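Local coordinates for long form salivary protein D7L (Phlebotomus duboscqi, PDB 6MT7), which binds and sequesters cysteinyl leukotrienes and a thromboxane A2 analogue, helping the blood-feeding sand fly to blunt host platelet aggregation and other host responses, at residues V46-V49 and W50-G54; A14-T17 and C18-S22; G81-N84 and T85-P89; I102-F105 and N106-N110; I119-L122 and S123-F127. All blocks are in the same frame, centred on the assembly; numbering follows the deposited sequence.

Contact 1: residues V46-V49 and W50-G54. With TRT (fragment of triton X-100), chain C.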
# COMPACT_ATOMS: atom_id res chain seq x y z
N VAL A 46 -3.04 -11.38 4.12
CA VAL A 46 -4.05 -11.14 3.09
C VAL A 46 -4.91 -9.94 3.45
O VAL A 46 -5.16 -9.05 2.62
CB VAL A 46 -4.89 -12.42 2.88
CG1 VAL A 46 -6.20 -12.10 2.14
CG2 VAL A 46 -4.05 -13.48 2.10
N LYS A 47 -5.37 -9.86 4.71
CA LYS A 47 -6.11 -8.68 5.14
C LYS A 47 -5.28 -7.41 4.96
O LYS A 47 -5.79 -6.40 4.47
CB LYS A 47 -6.51 -8.81 6.61
CG LYS A 47 -7.26 -7.60 7.09
CD LYS A 47 -7.72 -7.74 8.54
CE LYS A 47 -8.50 -6.51 8.99
NZ LYS A 47 -8.76 -6.53 10.47
N CYS A 48 -4.01 -7.46 5.35
CA CYS A 48 -3.12 -6.31 5.21
C CYS A 48 -3.06 -5.84 3.76
O CYS A 48 -3.11 -4.63 3.50
CB CYS A 48 -1.72 -6.66 5.72
SG CYS A 48 -0.42 -5.36 5.59
N VAL A 49 -2.93 -6.77 2.82
CA VAL A 49 -2.78 -6.37 1.42
C VAL A 49 -4.07 -5.75 0.90
O VAL A 49 -4.05 -4.71 0.23
CB VAL A 49 -2.33 -7.55 0.55
CG1 VAL A 49 -2.33 -7.15 -0.93
CG2 VAL A 49 -0.92 -8.01 0.95
N TRP A 50 -5.22 -6.36 1.20
CA TRP A 50 -6.49 -5.74 0.80
C TRP A 50 -6.58 -4.32 1.34
O TRP A 50 -6.96 -3.39 0.61
CB TRP A 50 -7.69 -6.54 1.33
CG TRP A 50 -8.06 -7.79 0.59
CD1 TRP A 50 -8.10 -9.05 1.11
CD2 TRP A 50 -8.49 -7.90 -0.77
NE1 TRP A 50 -8.52 -9.94 0.16
CE2 TRP A 50 -8.77 -9.26 -1.01
CE3 TRP A 50 -8.68 -6.99 -1.81
CZ2 TRP A 50 -9.22 -9.74 -2.25
CZ3 TRP A 50 -9.11 -7.46 -3.05
CH2 TRP A 50 -9.38 -8.82 -3.25
N LEU A 51 -6.20 -4.13 2.61
CA LEU A 51 -6.25 -2.81 3.22
C LEU A 51 -5.28 -1.85 2.54
O LEU A 51 -5.63 -0.71 2.21
CB LEU A 51 -5.93 -2.93 4.72
CG LEU A 51 -5.74 -1.63 5.52
CD1 LEU A 51 -7.05 -0.87 5.63
CD2 LEU A 51 -5.19 -1.96 6.93
N HIS A 52 -4.04 -2.30 2.33
CA HIS A 52 -3.01 -1.40 1.81
C HIS A 52 -3.17 -1.13 0.32
O HIS A 52 -2.56 -0.17 -0.19
CB HIS A 52 -1.62 -1.97 2.12
CG HIS A 52 -1.22 -1.76 3.55
ND1 HIS A 52 -1.86 -2.38 4.60
CD2 HIS A 52 -0.28 -0.96 4.10
CE1 HIS A 52 -1.32 -1.99 5.74
NE2 HIS A 52 -0.35 -1.13 5.46
N LEU A 53 -3.96 -1.93 -0.39
CA LEU A 53 -4.36 -1.62 -1.76
C LEU A 53 -5.48 -0.59 -1.83
O LEU A 53 -5.80 -0.13 -2.93
CB LEU A 53 -4.81 -2.88 -2.49
CG LEU A 53 -3.73 -3.89 -2.88
CD1 LEU A 53 -4.35 -5.21 -3.32
CD2 LEU A 53 -2.84 -3.32 -3.98
N GLY A 54 -6.09 -0.24 -0.71
CA GLY A 54 -7.25 0.64 -0.73
C GLY A 54 -8.55 -0.06 -1.02
O GLY A 54 -9.53 0.60 -1.41
C25 TRT C . 10.97 -9.84 -3.44
O24 TRT C . 9.73 -9.38 -3.97
C23 TRT C . 8.65 -10.28 -3.77
C22 TRT C . 7.36 -9.51 -4.03
O21 TRT C . 6.21 -10.36 -4.05
C20 TRT C . 5.08 -9.57 -4.38
C19 TRT C . 3.87 -10.47 -4.59
O18 TRT C . 3.24 -10.70 -3.34
C17 TRT C . 2.96 -12.08 -3.19
C16 TRT C . 1.48 -12.34 -3.36
O15 TRT C . 0.77 -12.05 -2.15
C12 TRT C . -0.59 -11.82 -2.22
C13 TRT C . -1.35 -12.36 -3.24
C14 TRT C . -2.73 -12.13 -3.31
C11 TRT C . -1.21 -11.04 -1.25
C10 TRT C . -2.58 -10.81 -1.31
C9 TRT C . -3.35 -11.35 -2.33
C6 TRT C . -4.83 -11.06 -2.37
C8 TRT C . -5.51 -12.32 -1.84
C7 TRT C . -5.15 -9.93 -1.41
C5 TRT C . -5.30 -10.82 -3.82
C1 TRT C . -4.99 -9.53 -4.61
C2 TRT C . -3.57 -8.99 -4.47
C4 TRT C . -5.21 -9.85 -6.08
C3 TRT C . -5.95 -8.39 -4.30

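Contact 2: residues A14-T17 and C18-S22. With TRT (fragment of triton X-100), chain C.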
# COMPACT_ATOMS: atom_id res chain seq x y z
N ALA A 14 2.00 -2.11 -1.57
CA ALA A 14 1.10 -2.85 -0.69
C ALA A 14 1.64 -4.25 -0.39
O ALA A 14 1.68 -4.67 0.78
CB ALA A 14 -0.30 -2.93 -1.31
N PHE A 15 2.06 -4.99 -1.42
CA PHE A 15 2.61 -6.32 -1.19
C PHE A 15 3.84 -6.25 -0.29
O PHE A 15 3.96 -6.99 0.69
CB PHE A 15 3.00 -6.99 -2.51
CG PHE A 15 1.85 -7.32 -3.40
CD1 PHE A 15 0.83 -8.17 -2.97
CD2 PHE A 15 1.80 -6.82 -4.69
CE1 PHE A 15 -0.22 -8.49 -3.82
CE2 PHE A 15 0.76 -7.13 -5.54
CZ PHE A 15 -0.26 -7.96 -5.11
N ARG A 16 4.78 -5.37 -0.62
CA ARG A 16 6.05 -5.37 0.08
C ARG A 16 5.89 -4.90 1.52
O ARG A 16 6.48 -5.48 2.44
CB ARG A 16 7.05 -4.48 -0.67
CG ARG A 16 7.41 -5.02 -2.06
CD ARG A 16 8.39 -6.20 -1.98
NE ARG A 16 9.64 -5.81 -1.32
CZ ARG A 16 10.19 -6.48 -0.31
NH1 ARG A 16 9.60 -7.57 0.16
NH2 ARG A 16 11.33 -6.06 0.24
N THR A 17 5.08 -3.86 1.74
CA THR A 17 4.86 -3.38 3.10
C THR A 17 4.25 -4.46 3.97
O THR A 17 4.68 -4.68 5.12
CB THR A 17 3.99 -2.13 3.06
OG1 THR A 17 4.70 -1.09 2.38
CG2 THR A 17 3.60 -1.65 4.47
N CYS A 18 3.25 -5.16 3.44
CA CYS A 18 2.62 -6.23 4.22
C CYS A 18 3.56 -7.40 4.46
O CYS A 18 3.48 -8.04 5.51
CB CYS A 18 1.34 -6.67 3.51
SG CYS A 18 0.13 -5.33 3.61
N GLN A 19 4.43 -7.71 3.49
CA GLN A 19 5.44 -8.75 3.71
C GLN A 19 6.41 -8.35 4.81
O GLN A 19 6.82 -9.20 5.61
CB GLN A 19 6.20 -9.01 2.42
CG GLN A 19 5.41 -9.82 1.41
CD GLN A 19 6.01 -9.73 0.03
OE1 GLN A 19 7.20 -9.40 -0.13
NE2 GLN A 19 5.21 -10.02 -0.98
N ARG A 20 6.78 -7.08 4.86
CA ARG A 20 7.67 -6.65 5.93
C ARG A 20 6.98 -6.72 7.29
O ARG A 20 7.61 -7.04 8.29
CB ARG A 20 8.19 -5.24 5.65
CG ARG A 20 9.22 -5.22 4.53
CD ARG A 20 10.10 -4.01 4.64
NE ARG A 20 11.03 -3.89 3.52
CZ ARG A 20 12.26 -4.37 3.51
NH1 ARG A 20 12.72 -5.03 4.57
NH2 ARG A 20 13.05 -4.18 2.46
N GLN A 21 5.68 -6.43 7.33
CA GLN A 21 4.97 -6.50 8.60
C GLN A 21 4.76 -7.93 9.08
O GLN A 21 4.42 -8.12 10.25
CB GLN A 21 3.65 -5.73 8.48
CG GLN A 21 3.94 -4.24 8.23
CD GLN A 21 2.72 -3.34 8.18
OE1 GLN A 21 1.57 -3.79 8.27
NE2 GLN A 21 2.98 -2.04 8.03
N SER A 22 4.99 -8.93 8.23
CA SER A 22 4.90 -10.34 8.62
C SER A 22 6.16 -11.09 8.23
O SER A 22 6.10 -12.25 7.80
CB SER A 22 3.68 -11.02 8.00
OG SER A 22 2.46 -10.39 8.39
C25 TRT C . 10.97 -9.84 -3.44
O24 TRT C . 9.73 -9.38 -3.97
C23 TRT C . 8.65 -10.28 -3.77
C22 TRT C . 7.36 -9.51 -4.03
O21 TRT C . 6.21 -10.36 -4.05
C20 TRT C . 5.08 -9.57 -4.38
C19 TRT C . 3.87 -10.47 -4.59
O18 TRT C . 3.24 -10.70 -3.34
C17 TRT C . 2.96 -12.08 -3.19
C16 TRT C . 1.48 -12.34 -3.36
O15 TRT C . 0.77 -12.05 -2.15
C12 TRT C . -0.59 -11.82 -2.22
C13 TRT C . -1.35 -12.36 -3.24
C14 TRT C . -2.73 -12.13 -3.31
C11 TRT C . -1.21 -11.04 -1.25
C10 TRT C . -2.58 -10.81 -1.31
C9 TRT C . -3.35 -11.35 -2.33
C6 TRT C . -4.83 -11.06 -2.37
C8 TRT C . -5.51 -12.32 -1.84
C7 TRT C . -5.15 -9.93 -1.41
C5 TRT C . -5.30 -10.82 -3.82
C1 TRT C . -4.99 -9.53 -4.61
C2 TRT C . -3.57 -8.99 -4.47
C4 TRT C . -5.21 -9.85 -6.08
C3 TRT C . -5.95 -8.39 -4.30

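Contact 3: residues G81-N84 and T85-P89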
# COMPACT_ATOMS: atom_id res chain seq x y z
N GLY A 81 -15.58 -14.95 -11.93
CA GLY A 81 -16.72 -15.47 -11.21
C GLY A 81 -16.49 -15.46 -9.71
O GLY A 81 -15.39 -15.18 -9.23
N GLY A 82 -17.55 -15.75 -8.97
CA GLY A 82 -17.43 -15.86 -7.52
C GLY A 82 -17.30 -14.54 -6.79
O GLY A 82 -16.78 -14.52 -5.67
N ILE A 83 -17.74 -13.44 -7.40
CA ILE A 83 -17.68 -12.14 -6.72
C ILE A 83 -18.62 -12.12 -5.52
O ILE A 83 -18.37 -11.43 -4.53
CB ILE A 83 -17.99 -11.01 -7.71
CG1 ILE A 83 -16.97 -11.00 -8.85
CG2 ILE A 83 -18.02 -9.64 -7.01
CD1 ILE A 83 -15.58 -10.82 -8.39
N ASN A 84 -19.72 -12.88 -5.58
CA ASN A 84 -20.66 -12.89 -4.46
C ASN A 84 -19.98 -13.31 -3.16
O ASN A 84 -20.24 -12.72 -2.11
CB ASN A 84 -21.84 -13.80 -4.78
CG ASN A 84 -21.43 -15.24 -5.02
OD1 ASN A 84 -20.37 -15.50 -5.60
ND2 ASN A 84 -22.26 -16.17 -4.58
N THR A 85 -19.07 -14.29 -3.23
CA THR A 85 -18.42 -14.77 -2.01
C THR A 85 -17.56 -13.70 -1.37
O THR A 85 -17.46 -13.62 -0.14
CB THR A 85 -17.58 -16.01 -2.32
OG1 THR A 85 -18.40 -16.99 -2.95
CG2 THR A 85 -16.98 -16.60 -1.04
N ILE A 86 -16.91 -12.86 -2.18
CA ILE A 86 -16.05 -11.83 -1.60
C ILE A 86 -16.82 -10.60 -1.13
O ILE A 86 -16.25 -9.75 -0.44
CB ILE A 86 -14.95 -11.39 -2.58
CG1 ILE A 86 -15.51 -10.45 -3.65
CG2 ILE A 86 -14.31 -12.60 -3.22
CD1 ILE A 86 -14.39 -9.83 -4.50
N SER A 87 -18.11 -10.52 -1.45
CA SER A 87 -18.91 -9.33 -1.15
C SER A 87 -19.63 -9.47 0.18
O SER A 87 -19.91 -10.57 0.66
CB SER A 87 -19.93 -9.06 -2.27
OG SER A 87 -19.36 -9.19 -3.56
N GLY A 88 -19.92 -8.32 0.78
CA GLY A 88 -20.68 -8.28 2.01
C GLY A 88 -19.81 -8.14 3.24
O GLY A 88 -18.59 -8.30 3.20
N PRO A 89 -20.44 -7.87 4.39
CA PRO A 89 -19.66 -7.56 5.59
C PRO A 89 -18.91 -8.77 6.13
O PRO A 89 -19.40 -9.90 6.10
CB PRO A 89 -20.73 -7.08 6.58
CG PRO A 89 -21.99 -7.74 6.12
CD PRO A 89 -21.89 -7.79 4.62

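Contact 4: residues I102-F105 and N106-N110. With TRT (fragment of triton X-100), chain C.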
# COMPACT_ATOMS: atom_id res chain seq x y z
N ILE A 102 -10.22 -16.45 -0.38
CA ILE A 102 -9.17 -17.39 -0.79
C ILE A 102 -9.57 -18.13 -2.07
O ILE A 102 -8.73 -18.34 -2.95
CB ILE A 102 -8.79 -18.34 0.36
CG1 ILE A 102 -7.60 -19.23 -0.01
CG2 ILE A 102 -9.99 -19.17 0.79
CD1 ILE A 102 -6.38 -18.49 -0.59
N ASN A 103 -10.84 -18.52 -2.20
CA ASN A 103 -11.25 -19.19 -3.44
C ASN A 103 -11.23 -18.23 -4.62
O ASN A 103 -10.89 -18.62 -5.74
CB ASN A 103 -12.65 -19.80 -3.29
CG ASN A 103 -12.63 -21.11 -2.53
OD1 ASN A 103 -11.62 -21.81 -2.51
ND2 ASN A 103 -13.75 -21.45 -1.91
N PHE A 104 -11.64 -16.98 -4.39
CA PHE A 104 -11.53 -15.96 -5.43
C PHE A 104 -10.09 -15.83 -5.90
O PHE A 104 -9.83 -15.76 -7.11
CB PHE A 104 -12.06 -14.64 -4.87
CG PHE A 104 -11.86 -13.46 -5.76
CD1 PHE A 104 -12.68 -13.26 -6.86
CD2 PHE A 104 -10.89 -12.51 -5.48
CE1 PHE A 104 -12.50 -12.15 -7.66
CE2 PHE A 104 -10.72 -11.41 -6.28
CZ PHE A 104 -11.52 -11.23 -7.37
N PHE A 105 -9.14 -15.84 -4.97
CA PHE A 105 -7.73 -15.82 -5.34
C PHE A 105 -7.33 -17.09 -6.08
O PHE A 105 -6.81 -17.04 -7.21
CB PHE A 105 -6.85 -15.65 -4.10
CG PHE A 105 -5.40 -15.78 -4.41
CD1 PHE A 105 -4.72 -14.73 -5.02
CD2 PHE A 105 -4.73 -16.96 -4.16
CE1 PHE A 105 -3.38 -14.85 -5.35
CE2 PHE A 105 -3.39 -17.09 -4.47
CZ PHE A 105 -2.71 -16.03 -5.07
N ASN A 106 -7.58 -18.24 -5.46
CA ASN A 106 -7.10 -19.50 -6.02
C ASN A 106 -7.68 -19.77 -7.40
O ASN A 106 -7.02 -20.41 -8.22
CB ASN A 106 -7.47 -20.67 -5.11
CG ASN A 106 -6.59 -20.76 -3.89
OD1 ASN A 106 -5.44 -20.31 -3.90
ND2 ASN A 106 -7.11 -21.37 -2.82
N ASN A 107 -8.90 -19.32 -7.66
CA ASN A 107 -9.58 -19.62 -8.91
C ASN A 107 -9.30 -18.59 -10.00
O ASN A 107 -9.78 -18.76 -11.13
CB ASN A 107 -11.10 -19.72 -8.68
CG ASN A 107 -11.47 -20.84 -7.71
OD1 ASN A 107 -10.66 -21.73 -7.46
ND2 ASN A 107 -12.70 -20.80 -7.18
N ASN A 108 -8.54 -17.54 -9.70
CA ASN A 108 -8.29 -16.51 -10.70
C ASN A 108 -6.88 -15.97 -10.61
O ASN A 108 -6.65 -14.80 -10.90
CB ASN A 108 -9.27 -15.35 -10.53
CG ASN A 108 -10.70 -15.79 -10.67
OD1 ASN A 108 -11.18 -15.97 -11.78
ND2 ASN A 108 -11.38 -16.00 -9.55
N VAL A 109 -5.91 -16.82 -10.23
CA VAL A 109 -4.60 -16.31 -9.83
C VAL A 109 -3.98 -15.47 -10.93
O VAL A 109 -3.54 -14.34 -10.69
CB VAL A 109 -3.65 -17.46 -9.45
CG1 VAL A 109 -2.33 -16.86 -8.94
CG2 VAL A 109 -4.26 -18.37 -8.41
N ASN A 110 -3.91 -16.01 -12.14
CA ASN A 110 -3.14 -15.31 -13.16
C ASN A 110 -3.86 -14.05 -13.65
O ASN A 110 -3.20 -13.04 -13.92
CB ASN A 110 -2.78 -16.28 -14.28
CG ASN A 110 -1.66 -17.24 -13.84
OD1 ASN A 110 -0.74 -16.83 -13.13
ND2 ASN A 110 -1.76 -18.51 -14.21
C25 TRT C . 10.97 -9.84 -3.44
O24 TRT C . 9.73 -9.38 -3.97
C23 TRT C . 8.65 -10.28 -3.77
C22 TRT C . 7.36 -9.51 -4.03
O21 TRT C . 6.21 -10.36 -4.05
C20 TRT C . 5.08 -9.57 -4.38
C19 TRT C . 3.87 -10.47 -4.59
O18 TRT C . 3.24 -10.70 -3.34
C17 TRT C . 2.96 -12.08 -3.19
C16 TRT C . 1.48 -12.34 -3.36
O15 TRT C . 0.77 -12.05 -2.15
C12 TRT C . -0.59 -11.82 -2.22
C13 TRT C . -1.35 -12.36 -3.24
C14 TRT C . -2.73 -12.13 -3.31
C11 TRT C . -1.21 -11.04 -1.25
C10 TRT C . -2.58 -10.81 -1.31
C9 TRT C . -3.35 -11.35 -2.33
C6 TRT C . -4.83 -11.06 -2.37
C8 TRT C . -5.51 -12.32 -1.84
C7 TRT C . -5.15 -9.93 -1.41
C5 TRT C . -5.30 -10.82 -3.82
C1 TRT C . -4.99 -9.53 -4.61
C2 TRT C . -3.57 -8.99 -4.47
C4 TRT C . -5.21 -9.85 -6.08
C3 TRT C . -5.95 -8.39 -4.30

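Contact 5: residues I119-L122 and S123-F127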
# COMPACT_ATOMS: atom_id res chain seq x y z
N ILE A 119 2.95 -9.57 -12.33
CA ILE A 119 3.78 -10.26 -13.31
C ILE A 119 4.93 -9.33 -13.65
O ILE A 119 4.71 -8.15 -13.92
CB ILE A 119 2.98 -10.64 -14.56
CG1 ILE A 119 1.90 -11.67 -14.20
CG2 ILE A 119 3.89 -11.19 -15.65
CD1 ILE A 119 0.72 -11.66 -15.13
N LYS A 120 6.16 -9.86 -13.63
CA LYS A 120 7.34 -9.01 -13.77
C LYS A 120 7.30 -8.20 -15.06
O LYS A 120 7.57 -7.00 -15.06
CB LYS A 120 8.61 -9.87 -13.72
CG LYS A 120 9.89 -9.10 -13.99
CD LYS A 120 11.08 -10.05 -14.07
CE LYS A 120 12.30 -9.35 -14.65
NZ LYS A 120 12.80 -8.29 -13.74
N LYS A 121 6.94 -8.84 -16.18
CA LYS A 121 6.91 -8.13 -17.45
C LYS A 121 5.93 -6.96 -17.41
O LYS A 121 6.26 -5.86 -17.87
CB LYS A 121 6.57 -9.08 -18.59
CG LYS A 121 6.51 -8.40 -19.96
CD LYS A 121 6.34 -9.41 -21.09
CE LYS A 121 6.44 -8.74 -22.46
NZ LYS A 121 5.24 -7.93 -22.78
N LEU A 122 4.73 -7.18 -16.85
CA LEU A 122 3.71 -6.14 -16.81
C LEU A 122 4.10 -5.01 -15.87
O LEU A 122 3.84 -3.83 -16.15
CB LEU A 122 2.38 -6.75 -16.39
CG LEU A 122 1.85 -7.82 -17.35
CD1 LEU A 122 0.48 -8.30 -16.92
CD2 LEU A 122 1.82 -7.26 -18.77
N SER A 123 4.68 -5.34 -14.72
CA SER A 123 5.17 -4.32 -13.80
C SER A 123 6.31 -3.51 -14.44
O SER A 123 6.29 -2.28 -14.45
CB SER A 123 5.64 -4.97 -12.51
OG SER A 123 6.16 -3.99 -11.61
N ASP A 124 7.31 -4.21 -14.98
CA ASP A 124 8.43 -3.54 -15.65
C ASP A 124 7.93 -2.58 -16.72
O ASP A 124 8.43 -1.46 -16.84
CB ASP A 124 9.37 -4.56 -16.26
CG ASP A 124 10.16 -5.35 -15.23
OD1 ASP A 124 9.96 -5.15 -14.01
OD2 ASP A 124 10.98 -6.19 -15.65
N GLU A 125 6.96 -3.02 -17.52
CA GLU A 125 6.43 -2.16 -18.57
C GLU A 125 5.77 -0.92 -17.99
O GLU A 125 6.00 0.19 -18.47
CB GLU A 125 5.44 -2.93 -19.45
CG GLU A 125 6.10 -4.01 -20.29
CD GLU A 125 5.13 -4.79 -21.14
OE1 GLU A 125 3.90 -4.66 -20.93
OE2 GLU A 125 5.59 -5.56 -22.01
N TRP A 126 4.97 -1.08 -16.93
CA TRP A 126 4.37 0.08 -16.29
C TRP A 126 5.44 1.08 -15.85
O TRP A 126 5.31 2.28 -16.08
CB TRP A 126 3.50 -0.34 -15.10
CG TRP A 126 2.73 0.83 -14.56
CD1 TRP A 126 1.47 1.23 -14.93
CD2 TRP A 126 3.20 1.81 -13.62
NE1 TRP A 126 1.12 2.38 -14.26
CE2 TRP A 126 2.17 2.76 -13.46
CE3 TRP A 126 4.39 1.98 -12.91
CZ2 TRP A 126 2.29 3.86 -12.60
CZ3 TRP A 126 4.51 3.07 -12.05
CH2 TRP A 126 3.47 3.99 -11.90
N PHE A 127 6.50 0.59 -15.19
CA PHE A 127 7.51 1.50 -14.65
C PHE A 127 8.30 2.20 -15.76
O PHE A 127 8.60 3.40 -15.65
CB PHE A 127 8.48 0.76 -13.73
CG PHE A 127 7.99 0.65 -12.31
CD1 PHE A 127 8.16 1.71 -11.42
CD2 PHE A 127 7.34 -0.48 -11.88
CE1 PHE A 127 7.70 1.62 -10.12
CE2 PHE A 127 6.87 -0.57 -10.58
CZ PHE A 127 7.06 0.48 -9.70

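Contact 1: residues V46-V49 and W50-G54
Val46, Val49, Trp50 and Leu53 make the tightly packed flank of the last turns of helix 40-52, the flank that looks onto the bound Triton fragment. Val46 and Trp50 run side by side, with Val46 CG1 3.7 Å from Trp50 CD1. One turn on, Val49 and Leu53 do the same, Val49 CG1 lying 3.7 Å from Leu53 CD1. The ligand's branched alkyl end rests over one face of the Trp50 indole, where TRT C3 comes within 3.5 Å of CZ3, while Val49 CG1 and CG2 press on the ligand's phenyl ring. The other flank is looser: Lys47 stretches away fully extended to give its NZ to Gly92 O, and Leu51 is only partly covered. Between the two sides, Cys48 O is gripped twice by one residue, by His52 N and by His52 ND1, each at 2.8 Å. The ring bond is the more bent, 140° at the hydrogen. Cys48 SG, disulfide-bonded to Cys18, lies oblique to the same imidazole. After this the helix closes in a Schellman motif at Gly54, whose positive phi suits glycine. With ND1 donating its hydrogen to a carbonyl, the imidazole is fixed in rotation beside the disulfide, and the ligand meets mainly apolar, aromatic surface here.

Contact 2: residues A14-T17 and C18-S22
The Phe15 ring carries the ether chain of the Triton fragment over one face, with TRT C19 3.9 Å above the plane and displaced toward the rim, while TRT C11 of the ligand's phenyl lies in plane at the ring edge. Trp34 adds an edge-to-face partner from outside the helix. The Arg16 guanidinium is met edge-on: Gln19 OE1 lies in its plane, 3.0 Å from Arg16 NH1, although the guanidinium and amide planes are turned 50° apart. Arg16 NH2, in turn, stands over one face of the Arg20 guanidinium, 3.4 Å from Arg20 NH2. These like charges sit near the chain's C-terminal end, where Arg16 NE donates to Thr230 O and Arg20 NE to Tyr231 O. Bends at chi2 and chi3 fold Arg16 back so that its head reaches along the helix to Gln19. The Gln19 amide works in both directions, because its NE2 gives a nearly straight bond, 166° at the hydrogen, to TRT O21 at 3.2 Å and also bonds to Tyr45 OH. Regular i to i+4 backbone bonds run through helix 8-21, and Cys18 on the inner side carries the disulfide to Cys48. With OE1 accepting from arginine, the amide is held so that NE2 faces the ligand. Arg16, itself in the pocket wall, thus also helps to orient the Gln19 donor, and it probably polarises the amide toward stronger donation.

Contact 3: residues G81-N84 and T85-P89
Thr85 N reaches back to Gly82 O at 3.4 Å, a weak bond that starts the short turn at its first residue to touch the other half. Gly82 has a positive phi, 75°, a backbone shape that comes easily to a residue without a side chain, and it lets the chain swing into the turn. Ile83 follows and does the most. Ile83 O takes the Ser87 hydroxyl, OG at 2.6 Å, from above the carbonyl plane, and receives a weak bond from Ile86 N as well. The Ile83 and Ile86 side chains lie side by side and point the same way, CD1 to CD1 at 4.2 Å, into the hydrophobic seam formed by Val65 of helix 65-74 and Phe104 of helix 94-106. Ile86 enters that seam with CG1 between its own N and carbonyl carbon (chi1 77°), which brings CG1 to 3.1 Å from Ile83 O. Asn84 comes last, turned to the outside, its carbonyl O accepting from Ser87 N at 3.1 Å, again from well above the plane. Bonds that step back three residues, two of them weak, mark a single short helical turn, here a surface link in the chain between helices 65-74 and 94-106 of the odorant-binding-protein (PBP/GOBP) fold.

Contact 4: residues I102-F105 and N106-N110
Phe105 and Val109 face each other across the break where helix 94-106 gives way to helix 109-115, in a helical protein of the odorant-binding (PBP/GOBP) family. The apolar part comes first. Val109 CG2 lies 4.2 Å above one face of the Phe105 ring, offset toward its rim, and Val109 CG1 comes to 4.0 Å of Phe105 CZ. The same ring turns its CE1 to the Triton fragment, 3.5 Å from TRT C14 and obliquely to it. With Phe105 CG opposite its own N (chi1 173°), the ring swings toward the pocket, where Trp34 and Leu36 also touch it. Phe104 goes the other way, onto Pro80. Backbone bonds come next: Asn106 N and Asn107 N still reach back to Ile102 O and Asn103 O in ordinary helical fashion, but Asn108 N turns to Phe105 O, from above its carbonyl plane. Side-chain polar contacts finish the turn. Asn108 stands at the N-cap position of the next helix, yet its amide bonds backwards rather than capping. Asn108 ND2 meets Phe104 O at 2.9 Å, in the carbonyl plane and on a lone pair, with the oxygen 5° from the amide plane and 168° at the hydrogen.

Contact 5: residues I119-L122 and S123-F127
Two lysines, Lys120 and Lys121, each reach one turn forward to an acid, Asp124 and Glu125. Both pairs are salt bridges. Lys121 NZ meets Glu125 OE2 on its syn side and 29° out of the carboxylate plane, at a modelled distance short enough to be doubtful. Lys120 NZ stays 3.4 Å from Asp124 OD2, a weak bond within a salt bridge, and the Lys120 methylene CG packs at about the same distance against that oxygen. Both lysines run extended as far as CE and bend only at the last torsion (chi4 67° in Lys120, -74° in Lys121), which brings the ammonium groups round to the acids. The backbone supplies the second kind of interaction. Ser123 N to Ile119 O is 2.9 Å, and similar i to i+4 bonds join Asp124, Glu125 and Trp126 to Lys120, Lys121 and Leu122. They build the first turns of helix 120-128, with Ile119 at the N-cap position, and these turns follow Gly118, inferred by similarity to bind leukotriene C4. Packing is the third kind. Leu122 CD2 comes to 4.0 Å of Glu125 OE1 while Leu122 also leans on Thr114 and Arg75. Ser123, the buried residue here, touches Lys136, a predicted thromboxane and leukotriene contact. Trp126 CE3 lies 3.8 Å above the centre of the Phe127 ring, and Tyr117 meets Trp126 edge-to-face.

The Triton fragment ties contacts 1, 2 and 4 together. Contact 2 holds its ether chain and, through Phe15, touches the phenyl and alkyl end that contact 1 supports; contact 4 closes on the phenyl with Phe105. Contacts 1 and 2, centres about 10 Å apart, are bonded covalently by the disulfide between Cys48 SG and Cys18 SG, 2.1 Å. Contact 3 lies behind the pocket wall: Ile83 CD1 packs 3.4 Å from Phe104 CE1 of contact 4, and Phe104 CE2 in turn sits 4.2 Å from Trp50 CH2 of contact 1. Contact 5, centred about 21 Å from contact 4, has nearest atoms about 4 Å from it without touching; the Ser123 side chain lies about 9 Å from the ligand.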